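Local structure of D-aminopeptidase (Burkholderia sp. LK4, 5TZB) at residues 159-162 and 163-167; 292-295 and 296-299; 332-335 and 336-340. The protein probably acts as a beta-aminopeptidase, an Ntn-type hydrolase of peptidase family S58 that removes N-terminal beta-amino acids from peptides. All coordinates share one frame; numbering follows the deposited sequence.

Interaction 1: residues 159-162 and 163-167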
loop_
_atom_site.group_PDB
_atom_site.type_symbol
_atom_site.label_atom_id
_atom_site.label_comp_id
_atom_site.label_asym_id
_atom_site.label_seq_id
_atom_site.Cartn_x
_atom_site.Cartn_y
_atom_site.Cartn_z
ATOM N N GLN C 159 9.198 26.541 18.138
ATOM C CA GLN C 159 10.202 25.896 17.276
ATOM C C GLN C 159 11.603 26.093 17.845
ATOM O O GLN C 159 12.459 26.736 17.228
ATOM C CB GLN C 159 10.090 26.417 15.826
ATOM C CG GLN C 159 8.797 25.942 15.116
ATOM C CD GLN C 159 8.664 26.408 13.660
ATOM O OE1 GLN C 159 8.768 27.596 13.362
ATOM N NE2 GLN C 159 8.412 25.469 12.756
ATOM N N HIS C 160 11.839 25.522 19.024
ATOM C CA HIS C 160 13.063 25.815 19.772
ATOM C C HIS C 160 14.218 24.852 19.485
ATOM O O HIS C 160 15.312 25.022 20.023
ATOM C CB HIS C 160 12.778 25.811 21.275
ATOM C CG HIS C 160 11.808 26.863 21.706
ATOM N ND1 HIS C 160 12.175 28.173 21.924
ATOM C CD2 HIS C 160 10.489 26.787 22.003
ATOM C CE1 HIS C 160 11.118 28.865 22.307
ATOM N NE2 HIS C 160 10.082 28.048 22.364
ATOM N N VAL C 161 13.986 23.847 18.644
ATOM C CA VAL C 161 15.039 22.892 18.297
ATOM C C VAL C 161 15.842 23.403 17.113
ATOM O O VAL C 161 15.268 23.847 16.119
ATOM C CB VAL C 161 14.462 21.489 17.960
ATOM C CG1 VAL C 161 15.578 20.504 17.546
ATOM C CG2 VAL C 161 13.676 20.950 19.143
ATOM N N SER C 162 17.167 23.330 17.218
ATOM C CA SER C 162 18.052 23.877 16.193
ATOM C C SER C 162 19.096 22.870 15.722
ATOM O O SER C 162 19.221 21.780 16.283
ATOM C CB SER C 162 18.762 25.116 16.728
ATOM O OG SER C 162 19.714 24.733 17.704
ATOM N N ALA C 163 19.844 23.240 14.685
ATOM C CA ALA C 163 20.902 22.380 14.166
ATOM C C ALA C 163 21.939 22.071 15.240
ATOM O O ALA C 163 22.498 20.974 15.273
ATOM C CB ALA C 163 21.568 23.020 12.957
ATOM N N ALA C 164 22.194 23.038 16.116
ATOM C CA ALA C 164 23.175 22.851 17.179
ATOM C C ALA C 164 22.729 21.723 18.111
ATOM O O ALA C 164 23.550 20.948 18.595
ATOM C CB ALA C 164 23.391 24.159 17.957
ATOM N N HIS C 165 21.423 21.626 18.346
ATOM C CA HIS C 165 20.880 20.559 19.177
ATOM C C HIS C 165 21.000 19.211 18.479
ATOM O O HIS C 165 21.238 18.187 19.117
ATOM C CB HIS C 165 19.429 20.859 19.533
ATOM C CG HIS C 165 19.257 22.139 20.280
ATOM N ND1 HIS C 165 18.275 23.055 19.971
ATOM C CD2 HIS C 165 19.942 22.657 21.326
ATOM C CE1 HIS C 165 18.363 24.083 20.797
ATOM N NE2 HIS C 165 19.367 23.867 21.626
ATOM N N VAL C 166 20.835 19.212 17.161
ATOM C CA VAL C 166 21.006 17.994 16.394
ATOM C C VAL C 166 22.474 17.569 16.475
ATOM O O VAL C 166 22.782 16.392 16.594
ATOM C CB VAL C 166 20.580 18.165 14.918
ATOM C CG1 VAL C 166 20.825 16.894 14.160
ATOM C CG2 VAL C 166 19.105 18.550 14.820
ATOM N N GLN C 167 23.381 18.540 16.437
ATOM C CA GLN C 167 24.807 18.235 16.492
ATOM C C GLN C 167 25.225 17.681 17.854
ATOM O O GLN C 167 26.041 16.765 17.930
ATOM C CB GLN C 167 25.630 19.492 16.170
ATOM C CG GLN C 167 25.534 19.928 14.733
ATOM C CD GLN C 167 26.223 18.933 13.824
ATOM O OE1 GLN C 167 27.147 18.234 14.246
ATOM N NE2 GLN C 167 25.763 18.840 12.580
#
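Ser162 is the N-cap of helix 163-172, and His165, three residues on, folds its ring back over it. The side chain meets the backbone: Ser162 N gives its hydrogen to His165 ND1 at 3.0 Å, with an N-H...N angle of 148° and the donor tilted 23° from the ring plane. This resembles the half of a capping box in which the third residue of the helix bonds back to the N-cap amide, here with an imidazole. With CG beside its own backbone N (chi1 -60°), His165 turns its ring back along the incoming chain. Ser162 OG sits over one face, 3.1 Å above the plane and offset toward the rim, while His165 CE1, at the ring edge, lies 3.3 Å from His160 O. Ser162 O in turn starts the helix by accepting Val166 N at 3.2 Å, and more weakly His165 N. Val166 CG2 packs 3.5 Å from that same Ser162 O. On the inner side Val161 and Val166 rest on helix 119-129, and His165 touches Cys52 and Leu54 of strand 48-56. The ring of His160 points away from the cap and binds Asp155 through NE2. Because ND1 of His165 accepts a hydrogen bond, a ring proton would more probably sit on NE2, and the amide just before the helix is satisfied by a side chain.

Interaction 2: residues 292-295 and 296-299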
loop_
_atom_site.group_PDB
_atom_site.type_symbol
_atom_site.label_atom_id
_atom_site.label_comp_id
_atom_site.label_asym_id
_atom_site.label_seq_id
_atom_site.Cartn_x
_atom_site.Cartn_y
_atom_site.Cartn_z
ATOM N N GLY C 292 -3.124 1.932 19.824
ATOM C CA GLY C 292 -3.548 1.612 18.473
ATOM C C GLY C 292 -5.010 1.896 18.165
ATOM O O GLY C 292 -5.515 1.472 17.127
ATOM N N THR C 293 -5.708 2.590 19.056
ATOM C CA THR C 293 -7.141 2.823 18.848
ATOM C C THR C 293 -7.526 4.301 18.868
ATOM O O THR C 293 -8.696 4.647 19.064
ATOM C CB THR C 293 -7.998 2.030 19.885
ATOM O OG1 THR C 293 -7.645 2.415 21.213
ATOM C CG2 THR C 293 -7.753 0.550 19.758
ATOM N N GLU C 294 -6.548 5.182 18.679
ATOM C CA GLU C 294 -6.802 6.622 18.654
ATOM C C GLU C 294 -6.639 7.240 17.258
ATOM O O GLU C 294 -5.598 7.076 16.616
ATOM C CB GLU C 294 -5.869 7.356 19.625
ATOM C CG GLU C 294 -6.171 7.144 21.101
ATOM C CD GLU C 294 -5.183 7.901 22.016
ATOM O OE1 GLU C 294 -3.947 7.697 21.891
ATOM O OE2 GLU C 294 -5.658 8.702 22.859
ATOM N N ASP C 295 -7.665 7.954 16.800
ATOM C CA ASP C 295 -7.555 8.749 15.574
ATOM C C ASP C 295 -6.412 9.769 15.655
ATOM O O ASP C 295 -5.710 10.011 14.661
ATOM C CB ASP C 295 -8.867 9.490 15.298
ATOM C CG ASP C 295 -8.727 10.520 14.194
ATOM O OD1 ASP C 295 -8.703 10.106 13.030
ATOM O OD2 ASP C 295 -8.658 11.738 14.485
ATOM N N SER C 296 -6.194 10.326 16.840
ATOM C CA SER C 296 -5.251 11.441 16.986
ATOM C C SER C 296 -3.788 11.014 17.073
ATOM O O SER C 296 -2.902 11.866 17.123
ATOM C CB SER C 296 -5.567 12.260 18.232
ATOM O OG SER C 296 -5.306 11.504 19.399
ATOM N N SER C 297 -3.545 9.710 17.093
ATOM C CA SER C 297 -2.213 9.174 17.382
ATOM C C SER C 297 -1.382 8.820 16.140
ATOM O O SER C 297 -1.720 7.910 15.396
ATOM C CB SER C 297 -2.358 7.941 18.284
ATOM O OG SER C 297 -1.125 7.576 18.850
ATOM N N GLY C 298 -0.278 9.528 15.935
ATOM C CA GLY C 298 0.617 9.226 14.833
ATOM C C GLY C 298 1.422 7.986 15.160
ATOM O O GLY C 298 2.457 8.060 15.833
ATOM N N ASP C 299 0.934 6.836 14.707
ATOM C CA ASP C 299 1.583 5.574 15.036
ATOM C C ASP C 299 2.358 5.064 13.822
ATOM O O ASP C 299 1.805 4.433 12.914
ATOM C CB ASP C 299 0.545 4.566 15.542
ATOM C CG ASP C 299 -0.235 5.094 16.762
ATOM O OD1 ASP C 299 0.278 5.999 17.468
ATOM O OD2 ASP C 299 -1.363 4.623 17.013
HETATM O O HOH W 1 -1.867 4.337 19.621
HETATM O O HOH W 2 -4.272 4.673 16.524
#
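Glu294 to Ser297 form a type I beta turn that swings the chain round from the loop after helix 272-289 into strand 298-305; its closing bond, Ser297 N to Glu294 O at 3.4 Å, is straight (163°) but long and weak. Across the turn the CB atoms of Glu294 and Ser297 lie side by side, 3.8 Å apart. Glu294 then runs on extended, and its OE1 binds Gly223 N. Ser297 holds OG anti to its backbone N (chi1 -166°) and gives its hydrogen to Asp299 OD1 at 2.5 Å, a short contact on the syn side, 20° out of the carboxylate plane. The other oxygen, OD2, reaches back to the first limb through two waters. One donates to Asp299 OD2 at 2.7 Å and accepts from Gly292 N; the other donates to Asp299 OD2 at 3.0 Å and to Glu294 O. Asp295 directs its side chain away from the turn, where OD1 makes a salt bridge with Arg277 NH2 of the third subunit. Ser259, the first residue modelled after a break in the chain, bonds weakly to Ser297 OG through its N and to Gly298 N through its OG; the break is consistent with the self-cleavage known in Ntn hydrolases. Asp299 is thus held at both oxygens, OD1 by Ser297 OG and weakly by Ile260 N, OD2 by the waters, which would tend to stabilise its negative charge.

Interaction 3: residues 332-335 and 336-340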
loop_
_atom_site.group_PDB
_atom_site.type_symbol
_atom_site.label_atom_id
_atom_site.label_comp_id
_atom_site.label_asym_id
_atom_site.label_seq_id
_atom_site.Cartn_x
_atom_site.Cartn_y
_atom_site.Cartn_z
ATOM N N ASP C 332 10.870 -19.709 7.568
ATOM C CA ASP C 332 10.642 -20.568 8.721
ATOM C C ASP C 332 11.519 -20.168 9.905
ATOM O O ASP C 332 11.478 -20.817 10.953
ATOM C CB ASP C 332 10.848 -22.053 8.386
ATOM C CG ASP C 332 12.247 -22.372 7.844
ATOM O OD1 ASP C 332 13.162 -21.517 7.865
ATOM O OD2 ASP C 332 12.418 -23.527 7.407
ATOM N N HIS C 333 12.308 -19.108 9.740
ATOM C CA HIS C 333 13.077 -18.544 10.858
ATOM C C HIS C 333 12.598 -17.135 11.202
ATOM O O HIS C 333 13.058 -16.537 12.187
ATOM C CB HIS C 333 14.584 -18.497 10.554
ATOM C CG HIS C 333 15.281 -19.809 10.744
ATOM N ND1 HIS C 333 15.108 -20.878 9.889
ATOM C CD2 HIS C 333 16.121 -20.237 11.718
ATOM C CE1 HIS C 333 15.837 -21.896 10.309
ATOM N NE2 HIS C 333 16.454 -21.538 11.422
ATOM N N ILE C 334 11.653 -16.605 10.430
ATOM C CA ILE C 334 11.301 -15.205 10.647
ATOM C C ILE C 334 10.285 -15.007 11.788
ATOM O O ILE C 334 10.250 -13.928 12.380
ATOM C CB ILE C 334 10.754 -14.535 9.342
ATOM C CG1 ILE C 334 10.893 -13.007 9.408
ATOM C CG2 ILE C 334 9.328 -14.940 9.067
ATOM C CD1 ILE C 334 10.866 -12.284 8.023
ATOM N N SER C 335 9.480 -16.020 12.119
ATOM C CA SER C 335 8.508 -15.866 13.214
ATOM C C SER C 335 9.155 -15.543 14.562
ATOM O O SER C 335 8.624 -14.732 15.317
ATOM C CB SER C 335 7.638 -17.120 13.388
ATOM O OG SER C 335 6.809 -17.330 12.264
ATOM N N ALA C 336 10.295 -16.156 14.860
ATOM C CA ALA C 336 10.993 -15.850 16.125
ATOM C C ALA C 336 11.455 -14.378 16.140
ATOM O O ALA C 336 11.616 -13.780 17.208
ATOM C CB ALA C 336 12.179 -16.798 16.335
ATOM N N LEU C 337 11.685 -13.801 14.958
ATOM C CA LEU C 337 11.997 -12.371 14.868
ATOM C C LEU C 337 10.741 -11.501 15.094
ATOM O O LEU C 337 10.824 -10.467 15.756
ATOM C CB LEU C 337 12.648 -12.026 13.522
ATOM C CG LEU C 337 14.065 -12.575 13.243
ATOM C CD1 LEU C 337 14.454 -12.415 11.775
ATOM C CD2 LEU C 337 15.099 -11.878 14.147
ATOM N N PHE C 338 9.593 -11.923 14.550
ATOM C CA PHE C 338 8.313 -11.248 14.803
ATOM C C PHE C 338 7.986 -11.219 16.308
ATOM O O PHE C 338 7.659 -10.173 16.869
ATOM C CB PHE C 338 7.178 -11.948 14.059
ATOM C CG PHE C 338 7.230 -11.802 12.549
ATOM C CD1 PHE C 338 8.098 -10.914 11.945
ATOM C CD2 PHE C 338 6.409 -12.585 11.747
ATOM C CE1 PHE C 338 8.140 -10.797 10.549
ATOM C CE2 PHE C 338 6.432 -12.461 10.360
ATOM C CZ PHE C 338 7.307 -11.572 9.765
ATOM N N VAL C 339 8.060 -12.384 16.945
ATOM C CA VAL C 339 7.815 -12.497 18.391
ATOM C C VAL C 339 8.730 -11.551 19.170
ATOM O O VAL C 339 8.284 -10.777 20.026
ATOM C CB VAL C 339 8.055 -13.950 18.884
ATOM C CG1 VAL C 339 8.028 -14.034 20.418
ATOM C CG2 VAL C 339 7.037 -14.918 18.266
ATOM N N ALA C 340 10.018 -11.603 18.846
ATOM C CA ALA C 340 10.997 -10.782 19.542
ATOM C C ALA C 340 10.720 -9.292 19.393
ATOM O O ALA C 340 10.856 -8.554 20.357
ATOM C CB ALA C 340 12.407 -11.097 19.049
HETATM O O HOH W 3 10.740 -18.866 13.668
#
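Ile334 and Phe338, one turn apart near the start of helix 331-355, make the tight side of this contact. Their side chains cross obliquely: Ile334 CG1 comes closest, 3.7 Å from Phe338 CE1, and Ile334 CG2 and CD1 each lie 4.0 Å from Phe338 CZ. Phe338 keeps CG beside its own backbone N (chi1 -69°), which carries the ring back toward the preceding turn, and Ile334 O stands 3.6 Å above one face, offset toward the rim. That oxygen is gripped from the backbone as well, by Phe338 N at 3.0 Å and weakly by Leu337 N. The next bond is straighter, Val339 N to Ser335 O at 2.9 Å and 175°.

The other side is looser. The helix is kinked here: Ala336 N and Leu337 N lack the regular bond to the carbonyl four residues back, Leu337 N keeping only its weak bond to Ile334 O and lying 4.1 Å from His333 O. A water fills in for the missing link: Ala336 N donates to it at 3.0 Å, and it donates weakly to Asp332 O. Upstream, exposed Asp332 accepts from His333 ND1 through OD1, the acceptor lying near the plane of the imidazole, and its OD2 binds Gly320 N of the fourth subunit.

Among its neighbours, the Ile334-Phe338 pair lies on helix 272-289, against Gln274, Arg277 and Leu278, with Arg281 in a cation-pi contact with the Phe338 ring. Leu337 packs on the loop residues Leu205, Ala268 and Leu270 and on Val214 of strand 213-220. Ser335 points to the third subunit, its OG bonded to Asp295 N there, so this piece joins a helix and a strand of its own chain to an interface between subunits.

The three contacts come in series along the chain. Interaction 1, at the start of helix 163-172, and interaction 3, near the start of helix 331-355, lie on opposite sides of the chain's centre, with centres 38 Å apart. Interaction 2, leading into strand 298-305, is 27 Å from the first and 26 Å from the third, centre to centre; no two touch within the chain. Helix 272-289 connects the later two: interaction 2 follows its end and interaction 3 packs on it. Both also face the third subunit, where Asp295 N meets Ser335 OG between chains, so the tetramer brings together contacts that one chain keeps apart.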